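Local structure of dUTPase (Streptococcus mutans, 3H6X) at residues Phe100-Lys104 / Arg118-Gly122. The protein probably hydrolyses dUTP to dUMP and diphosphate, as a trimer of jelly-roll subunits of the dUTPase family. Numbering follows the deposited sequence.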
ATOM      1  N   PHE B 100       0.631  14.747  -6.990  1.00  7.46           N
ATOM      2  CA  PHE B 100       0.150  14.057  -8.187  1.00  7.45           C
ATOM      3  C   PHE B 100      -0.115  12.595  -7.861  1.00  8.84           C
ATOM      4  O   PHE B 100       0.601  12.000  -7.042  1.00 11.37           O
ATOM      5  CB  PHE B 100       1.194  14.108  -9.304  1.00  9.21           C
ATOM      6  CG  PHE B 100       1.374  15.464  -9.918  1.00  9.56           C
ATOM      7  CD1 PHE B 100       2.172  16.413  -9.300  1.00 11.29           C
ATOM      8  CD2 PHE B 100       0.770  15.781 -11.134  1.00  9.13           C
ATOM      9  CE1 PHE B 100       2.348  17.675  -9.870  1.00 11.04           C
ATOM     10  CE2 PHE B 100       0.957  17.016 -11.714  1.00 12.26           C
ATOM     11  CZ  PHE B 100       1.736  17.973 -11.076  1.00 11.60           C
ATOM     12  N   ALA B 101      -1.122  12.026  -8.517  1.00  6.76           N
ATOM     13  CA  ALA B 101      -1.395  10.586  -8.446  1.00  7.84           C
ATOM     14  C   ALA B 101      -0.914   9.913  -9.736  1.00  7.29           C
ATOM     15  O   ALA B 101      -1.352  10.266 -10.828  1.00  8.63           O
ATOM     16  CB  ALA B 101      -2.889  10.357  -8.255  1.00  9.51           C
ATOM     17  N   GLN B 102       0.012   8.974  -9.616  1.00  6.88           N
ATOM     18  CA  GLN B 102       0.566   8.289 -10.786  1.00  8.03           C
ATOM     19  C   GLN B 102      -0.340   7.124 -11.197  1.00  8.21           C
ATOM     20  O   GLN B 102      -0.281   6.046 -10.600  1.00  7.71           O
ATOM     21  CB  GLN B 102       1.972   7.786 -10.443  1.00  8.77           C
ATOM     22  CG  GLN B 102       2.836   7.430 -11.650  1.00 12.44           C
ATOM     23  CD  GLN B 102       4.201   6.896 -11.244  1.00 16.27           C
ATOM     24  OE1 GLN B 102       4.768   7.292 -10.221  1.00 18.91           O
ATOM     25  NE2 GLN B 102       4.730   5.976 -12.045  1.00 17.73           N
HETATM   26  N   MSE B 103      -1.187   7.361 -12.197  1.00  6.83           N
HETATM   27  CA  MSE B 103      -2.248   6.404 -12.545  1.00  6.54           C
HETATM   28  C   MSE B 103      -1.917   5.710 -13.866  1.00  8.42           C
HETATM   29  O   MSE B 103      -1.459   6.360 -14.816  1.00  9.86           O
HETATM   30  CB  MSE B 103      -3.583   7.119 -12.685  1.00  7.76           C
HETATM   31  CG  MSE B 103      -3.960   7.998 -11.512  1.00  7.99           C
HETATM   32 SE   MSE B 103      -4.180   6.941  -9.887  0.85  9.73          SE
HETATM   33  CE  MSE B 103      -5.606   5.751 -10.488  1.00 10.49           C
ATOM     34  N   LYS B 104      -2.144   4.400 -13.909  1.00  7.72           N
ATOM     35  CA  LYS B 104      -1.974   3.629 -15.138  1.00  7.59           C
ATOM     36  C   LYS B 104      -3.326   3.164 -15.656  1.00  8.91           C
ATOM     37  O   LYS B 104      -4.166   2.688 -14.900  1.00  7.19           O
ATOM     38  CB  LYS B 104      -1.070   2.409 -14.918  1.00  8.72           C
ATOM     39  CG  LYS B 104      -0.899   1.594 -16.210  1.00 10.42           C
ATOM     40  CD  LYS B 104       0.175   0.529 -16.085  1.00 16.05           C
ATOM     41  CE  LYS B 104       0.180  -0.359 -17.323  1.00 18.33           C
ATOM     42  NZ  LYS B 104       1.312  -1.341 -17.271  1.00 19.15           N
ATOM     43  N   ARG B 118     -13.051  12.187  -7.857  1.00  8.30           N
ATOM     44  CA  ARG B 118     -12.173  11.699  -6.795  1.00  8.12           C
ATOM     45  C   ARG B 118     -11.241  10.625  -7.345  1.00  9.96           C
ATOM     46  O   ARG B 118     -11.657   9.760  -8.110  1.00 11.95           O
ATOM     47  CB  ARG B 118     -13.008  11.174  -5.622  1.00  9.51           C
ATOM     48  CG  ARG B 118     -13.832  12.275  -4.975  1.00  9.43           C
ATOM     49  CD  ARG B 118     -14.679  11.723  -3.846  1.00 13.35           C
ATOM     50  NE  ARG B 118     -15.834  10.983  -4.348  1.00 14.15           N
ATOM     51  CZ  ARG B 118     -16.621  10.245  -3.572  1.00 19.73           C
ATOM     52  NH1 ARG B 118     -16.378  10.170  -2.265  1.00 14.21           N
ATOM     53  NH2 ARG B 118     -17.651   9.595  -4.107  1.00 13.06           N
ATOM     54  N   VAL B 119      -9.978  10.680  -6.963  1.00  6.60           N
ATOM     55  CA  VAL B 119      -8.973   9.827  -7.607  1.00  7.76           C
ATOM     56  C   VAL B 119      -8.157   8.991  -6.614  1.00  8.15           C
ATOM     57  O   VAL B 119      -7.882   7.823  -6.876  1.00  7.16           O
ATOM     58  CB  VAL B 119      -8.053  10.636  -8.572  1.00  7.51           C
ATOM     59  CG1 VAL B 119      -7.208  11.680  -7.808  1.00  8.65           C
ATOM     60  CG2 VAL B 119      -7.165   9.685  -9.390  1.00  9.37           C
ATOM     61  N   VAL B 120      -7.779   9.573  -5.478  1.00  6.00           N
ATOM     62  CA  VAL B 120      -7.085   8.786  -4.465  1.00  5.16           C
ATOM     63  C   VAL B 120      -7.565   9.211  -3.082  1.00  6.80           C
ATOM     64  O   VAL B 120      -8.227  10.236  -2.955  1.00  7.90           O
ATOM     65  CB  VAL B 120      -5.535   8.924  -4.520  1.00  6.27           C
ATOM     66  CG1 VAL B 120      -4.972   8.312  -5.807  1.00  8.12           C
ATOM     67  CG2 VAL B 120      -5.136  10.374  -4.387  1.00  7.01           C
ATOM     68  N   GLN B 121      -7.294   8.404  -2.059  1.00  6.43           N
ATOM     69  CA  GLN B 121      -7.599   8.829  -0.695  1.00  6.15           C
ATOM     70  C   GLN B 121      -6.319   9.005   0.110  1.00  7.15           C
ATOM     71  O   GLN B 121      -5.401   8.199   0.019  1.00 10.12           O
ATOM     72  CB  GLN B 121      -8.521   7.839  -0.009  1.00  8.57           C
ATOM     73  CG  GLN B 121      -8.024   6.427   0.027  1.00  8.51           C
ATOM     74  CD  GLN B 121      -9.128   5.454   0.454  1.00 14.21           C
ATOM     75  OE1 GLN B 121      -9.819   5.704   1.422  1.00 14.80           O
ATOM     76  NE2 GLN B 121      -9.288   4.357  -0.275  1.00 11.96           N
ATOM     77  N   GLY B 122      -6.251  10.079   0.885  1.00  5.92           N
ATOM     78  CA  GLY B 122      -5.056  10.352   1.663  1.00  5.73           C
ATOM     79  C   GLY B 122      -5.299  10.127   3.151  1.00  6.76           C
ATOM     80  O   GLY B 122      -6.305  10.582   3.697  1.00  7.28           O
TER
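Within the hydrophobic interior of the dUTPase jelly roll, A101 and M103 of one sheet meet V119 and V120 of the other. Strand 100-105 is the middle strand of the sheet it shares with 45-49 and 76-78, while 118-126 pairs with 30-33 and 60-66 in the facing sheet. The short segment axes run at 118° to each other and come within 8.2 Å, so the contact is made by side chains across the barrel. A101 sits opposite V120, with CB of A101 3.8 Å from CG1 of V120, the tightest touch of the contact. Beside it, the selenium of M103 (selenomethionine, atom SE) lies 4.1 Å from CG2 of V119 and 4.4 Å from CG1 of V120. CG of M103 is anti to its carbonyl carbon (chi1 -52°), the chain bends again at chi2 and chi3, and the M103 and V119 side chains run past each other in opposite directions. CG2 of V119 also borders A101, at 4.5 Å from its CB. That two consecutive valines face the same way is explained by V119, whose psi of -40° breaks the strand's alternation in a manner consistent with a classic beta bulge; V119 bonds through its backbone to L32, against which the V120 side chain also packs, and its O accepts a hydrogen bond from ND2 of N70. On the other strand alternation is regular: A101 and M103 point inward, whereas Q102, between them, points away and packs on R72 of the second subunit. A101 and M103 bond through their backbones to V48 and V46 of strand 45-49. All four touching residues are buried and meet through methyl, methylene and selenium surfaces, so dispersion and the exclusion of water are what this patch contributes between the sheets.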